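Local coordinates for protein tartrate dehydrogenase/decarboxylase (Pseudomonas putida, PDB 3FLK) that oxidises tartrate to oxaloglycolate with NAD, converts meso-tartrate to D-glycerate and oxidatively decarboxylates D-malate to pyruvate, at residues V110-L120 with G255-I264. The protein carries 1 engineered substitution. Numbering follows the deposited sequence.
Sequences VRLFPGVPCAL and GPACAGTIGI. With NAI (1,4-dihydronicotinamide adenine dinucleotide), chain F; SO4 (sulfate ion), chain J.
The Schellman motif that ends helix 245-258 packs against the loop 112-120 that follows strand 105-111, next to the NADH pocket. Ala259 and Gly260 meet Leu112, Val116, Pro117 O and Ala119 N. Val116 holds CG1 anti to its own N (chi1 -173°), and this methyl lies 3.4 Å from Ala259 O. Leu112 CD1 touches the same carbonyl oxygen. Gly260 has positive phi; its N bonds to Ala257 O, and Thr261 N bonds to Pro256 O. A water donates to both Pro117 O and Gly260 O.

At the helix end Ala119 N makes a weak, bent bond of 3.5 Å to Cys258 O (135°). Cys118 SG lies 3.4 Å from Cys258 O. The sulfur also accepts a hydrogen bond from Leu120 N. Leu120 lays CD1 3.8 Å from Cys258 CB. Val110 CG1 presses on Gly255 C at 3.4 Å, while CG2 meets the Pro256 ring.

In this isocitrate/isopropylmalate dehydrogenase fold, strand 105-111 belongs to the large mixed sheet. Ile264 CD1 reaches the Phe113 ring edge in plane, 3.7 Å from CE2. Thr261 OG1 accepts from Gly263 N in an ST turn. Within this turn, Ile262 CD1 comes within 3.4 Å of NADH O4B.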
loop_
_atom_site.group_PDB
_atom_site.type_symbol
_atom_site.label_atom_id
_atom_site.label_comp_id
_atom_site.label_asym_id
_atom_site.label_seq_id
_atom_site.Cartn_x
_atom_site.Cartn_y
_atom_site.Cartn_z
ATOM N N VAL A 110 9.487 -6.996 -11.137
ATOM C CA VAL A 110 9.408 -7.812 -9.932
ATOM C C VAL A 110 9.538 -9.275 -10.350
ATOM O O VAL A 110 8.777 -9.752 -11.194
ATOM C CB VAL A 110 8.078 -7.575 -9.168
ATOM C CG1 VAL A 110 7.984 -8.472 -7.949
ATOM C CG2 VAL A 110 7.934 -6.111 -8.762
ATOM N N ARG A 111 10.501 -9.981 -9.763
ATOM C CA ARG A 111 10.793 -11.356 -10.164
ATOM C C ARG A 111 11.327 -12.203 -9.013
ATOM O O ARG A 111 12.203 -11.767 -8.264
ATOM C CB ARG A 111 11.803 -11.357 -11.315
ATOM C CG ARG A 111 11.999 -12.702 -12.017
ATOM C CD ARG A 111 12.781 -12.514 -13.309
ATOM N NE ARG A 111 12.207 -11.438 -14.117
ATOM C CZ ARG A 111 12.895 -10.647 -14.934
ATOM N NH1 ARG A 111 14.205 -10.792 -15.070
ATOM N NH2 ARG A 111 12.267 -9.695 -15.610
ATOM N N LEU A 112 10.789 -13.413 -8.884
ATOM C CA LEU A 112 11.337 -14.408 -7.967
ATOM C C LEU A 112 12.326 -15.298 -8.718
ATOM O O LEU A 112 11.952 -15.991 -9.669
ATOM C CB LEU A 112 10.218 -15.245 -7.335
ATOM C CG LEU A 112 10.561 -16.476 -6.485
ATOM C CD1 LEU A 112 11.250 -16.104 -5.171
ATOM C CD2 LEU A 112 9.301 -17.280 -6.214
ATOM N N PHE A 113 13.587 -15.253 -8.294
ATOM C CA PHE A 113 14.645 -16.064 -8.895
ATOM C C PHE A 113 14.763 -17.423 -8.199
ATOM O O PHE A 113 14.451 -17.536 -7.011
ATOM C CB PHE A 113 15.990 -15.331 -8.825
ATOM C CG PHE A 113 16.064 -14.100 -9.685
ATOM C CD1 PHE A 113 16.388 -14.196 -11.035
ATOM C CD2 PHE A 113 15.827 -12.842 -9.143
ATOM C CE1 PHE A 113 16.465 -13.055 -11.836
ATOM C CE2 PHE A 113 15.900 -11.695 -9.936
ATOM C CZ PHE A 113 16.222 -11.804 -11.284
ATOM N N PRO A 114 15.192 -18.465 -8.940
ATOM C CA PRO A 114 15.513 -19.751 -8.311
ATOM C C PRO A 114 16.611 -19.604 -7.261
ATOM O O PRO A 114 17.604 -18.910 -7.497
ATOM C CB PRO A 114 16.009 -20.604 -9.483
ATOM C CG PRO A 114 15.400 -19.984 -10.688
ATOM C CD PRO A 114 15.365 -18.515 -10.404
ATOM N N GLY A 115 16.417 -20.239 -6.107
ATOM C CA GLY A 115 17.393 -20.192 -5.018
ATOM C C GLY A 115 17.133 -19.123 -3.971
ATOM O O GLY A 115 17.860 -19.034 -2.980
ATOM N N VAL A 116 16.106 -18.305 -4.191
ATOM C CA VAL A 116 15.696 -17.288 -3.220
ATOM C C VAL A 116 14.681 -17.898 -2.252
ATOM O O VAL A 116 13.745 -18.573 -2.685
ATOM C CB VAL A 116 15.057 -16.045 -3.906
ATOM C CG1 VAL A 116 14.790 -14.934 -2.894
ATOM C CG2 VAL A 116 15.941 -15.518 -5.018
ATOM N N PRO A 117 14.874 -17.684 -0.935
ATOM C CA PRO A 117 13.811 -18.044 0.005
ATOM C C PRO A 117 12.622 -17.099 -0.170
ATOM O O PRO A 117 12.703 -15.924 0.200
ATOM C CB PRO A 117 14.467 -17.850 1.382
ATOM C CG PRO A 117 15.941 -17.735 1.119
ATOM C CD PRO A 117 16.056 -17.139 -0.244
ATOM N N CYS A 118 11.541 -17.609 -0.758
ATOM C CA CYS A 118 10.347 -16.806 -1.016
ATOM C C CYS A 118 9.630 -16.469 0.288
ATOM O O CYS A 118 9.502 -17.317 1.176
ATOM C CB CYS A 118 9.395 -17.526 -1.976
ATOM S SG CYS A 118 7.923 -16.567 -2.456
ATOM N N ALA A 119 9.175 -15.225 0.393
ATOM C CA ALA A 119 8.435 -14.758 1.562
ATOM C C ALA A 119 7.043 -15.385 1.640
ATOM O O ALA A 119 6.464 -15.489 2.721
ATOM C CB ALA A 119 8.329 -13.246 1.544
ATOM N N LEU A 120 6.520 -15.794 0.488
ATOM C CA LEU A 120 5.190 -16.386 0.399
ATOM C C LEU A 120 5.253 -17.910 0.442
ATOM O O LEU A 120 6.149 -18.520 -0.145
ATOM C CB LEU A 120 4.480 -15.931 -0.881
ATOM C CG LEU A 120 4.409 -14.431 -1.203
ATOM C CD1 LEU A 120 3.784 -14.218 -2.573
ATOM C CD2 LEU A 120 3.647 -13.649 -0.136
ATOM N N GLY A 255 5.909 -5.804 -3.948
ATOM C CA GLY A 255 6.198 -6.861 -4.923
ATOM C C GLY A 255 7.501 -7.610 -4.668
ATOM O O GLY A 255 7.486 -8.827 -4.475
ATOM N N PRO A 256 8.642 -6.895 -4.697
ATOM C CA PRO A 256 9.946 -7.480 -4.360
ATOM C C PRO A 256 9.991 -8.141 -2.985
ATOM O O PRO A 256 10.656 -9.165 -2.828
ATOM C CB PRO A 256 10.889 -6.277 -4.406
ATOM C CG PRO A 256 10.249 -5.363 -5.371
ATOM C CD PRO A 256 8.779 -5.490 -5.115
ATOM N N ALA A 257 9.288 -7.568 -2.004
ATOM C CA ALA A 257 9.205 -8.168 -0.667
ATOM C C ALA A 257 8.572 -9.560 -0.711
ATOM O O ALA A 257 9.037 -10.475 -0.032
ATOM C CB ALA A 257 8.442 -7.265 0.287
ATOM N N CYS A 258 7.517 -9.710 -1.512
ATOM C CA CYS A 258 6.879 -11.013 -1.726
ATOM C C CYS A 258 7.859 -12.005 -2.353
ATOM O O CYS A 258 7.821 -13.202 -2.057
ATOM C CB CYS A 258 5.637 -10.867 -2.610
ATOM S SG CYS A 258 4.296 -9.934 -1.843
ATOM N N ALA A 259 8.739 -11.488 -3.206
ATOM C CA ALA A 259 9.787 -12.280 -3.845
ATOM C C ALA A 259 11.007 -12.498 -2.938
ATOM O O ALA A 259 11.953 -13.191 -3.324
ATOM C CB ALA A 259 10.197 -11.642 -5.169
ATOM N N GLY A 260 10.990 -11.902 -1.745
ATOM C CA GLY A 260 11.975 -12.225 -0.712
ATOM C C GLY A 260 12.822 -11.094 -0.153
ATOM O O GLY A 260 13.325 -11.200 0.967
ATOM N N THR A 261 12.991 -10.019 -0.924
ATOM C CA THR A 261 13.862 -8.902 -0.529
ATOM C C THR A 261 13.687 -7.671 -1.420
ATOM O O THR A 261 13.401 -7.793 -2.612
ATOM C CB THR A 261 15.368 -9.320 -0.516
ATOM O OG1 THR A 261 16.182 -8.204 -0.137
ATOM C CG2 THR A 261 15.817 -9.840 -1.882
ATOM N N ILE A 262 13.870 -6.487 -0.841
ATOM C CA ILE A 262 13.856 -5.253 -1.630
ATOM C C ILE A 262 15.228 -4.977 -2.258
ATOM O O ILE A 262 15.376 -4.069 -3.076
ATOM C CB ILE A 262 13.331 -4.010 -0.821
ATOM C CG1 ILE A 262 14.425 -3.365 0.054
ATOM C CG2 ILE A 262 12.045 -4.345 -0.040
ATOM C CD1 ILE A 262 14.933 -4.199 1.215
ATOM N N GLY A 263 16.217 -5.791 -1.890
ATOM C CA GLY A 263 17.607 -5.563 -2.282
ATOM C C GLY A 263 17.973 -5.829 -3.733
ATOM O O GLY A 263 19.077 -5.488 -4.159
ATOM N N ILE A 264 17.060 -6.431 -4.497
ATOM C CA ILE A 264 17.336 -6.760 -5.903
ATOM C C ILE A 264 16.555 -5.915 -6.922
ATOM O O ILE A 264 16.877 -5.922 -8.113
ATOM C CB ILE A 264 17.119 -8.275 -6.208
ATOM C CG1 ILE A 264 15.639 -8.656 -6.101
ATOM C CG2 ILE A 264 17.999 -9.150 -5.299
ATOM C CD1 ILE A 264 15.283 -9.970 -6.778
HETATM P PA NAI F . 15.286 2.198 2.460
HETATM O O1A NAI F . 14.985 1.548 1.164
HETATM O O2A NAI F . 16.535 2.979 2.415
HETATM O O5B NAI F . 15.413 1.073 3.592
HETATM C C5B NAI F . 14.321 0.287 4.013
HETATM C C4B NAI F . 14.821 -1.008 4.645
HETATM O O4B NAI F . 15.315 -1.872 3.638
HETATM C C3B NAI F . 15.955 -0.767 5.631
HETATM O O3B NAI F . 15.768 -1.613 6.740
HETATM C C2B NAI F . 17.199 -1.157 4.857
HETATM O O2B NAI F . 18.203 -1.692 5.689
HETATM C C1B NAI F . 16.686 -2.170 3.847
HETATM N N9A NAI F . 17.433 -2.088 2.580
HETATM C C8A NAI F . 17.320 -1.119 1.615
HETATM N N7A NAI F . 18.179 -1.416 0.616
HETATM C C5A NAI F . 18.834 -2.552 0.923
HETATM C C6A NAI F . 19.811 -3.285 0.256
HETATM N N6A NAI F . 20.255 -2.890 -0.935
HETATM N N1A NAI F . 20.305 -4.435 0.837
HETATM C C2A NAI F . 19.842 -4.856 2.066
HETATM N N3A NAI F . 18.868 -4.121 2.716
HETATM C C4A NAI F . 18.377 -2.987 2.159
HETATM O O3 NAI F . 13.996 3.102 2.837
HETATM P PN NAI F . 13.724 3.940 4.189
HETATM O O1N NAI F . 14.417 3.330 5.344
HETATM O O2N NAI F . 12.254 4.101 4.274
HETATM O O5D NAI F . 14.362 5.374 3.869
HETATM C C5D NAI F . 15.716 5.674 4.140
HETATM C C4D NAI F . 16.124 6.951 3.405
HETATM O O4D NAI F . 16.179 6.710 2.012
HETATM C C3D NAI F . 15.150 8.105 3.601
HETATM O O3D NAI F . 15.911 9.282 3.717
HETATM C C2D NAI F . 14.343 8.137 2.315
HETATM O O2D NAI F . 13.879 9.430 2.004
HETATM C C1D NAI F . 15.369 7.640 1.308
HETATM N N1N NAI F . 14.822 7.001 0.095
HETATM C C2N NAI F . 15.317 7.420 -1.108
HETATM C C3N NAI F . 14.871 6.850 -2.295
HETATM C C7N NAI F . 15.620 7.134 -3.566
HETATM O O7N NAI F . 16.808 7.894 -3.519
HETATM N N7N NAI F . 15.147 6.665 -4.720
HETATM C C4N NAI F . 13.911 5.839 -2.243
HETATM C C5N NAI F . 13.412 5.412 -1.012
HETATM C C6N NAI F . 13.880 6.002 0.161
HETATM S S SO4 J . 14.906 -7.696 -17.428
HETATM O O1 SO4 J . 13.716 -7.279 -16.692
HETATM O O2 SO4 J . 14.681 -7.517 -18.860
HETATM O O3 SO4 J . 16.054 -6.894 -17.019
HETATM O O4 SO4 J . 15.167 -9.109 -17.157
HETATM O O HOH W 1 15.019 -13.873 0.646
#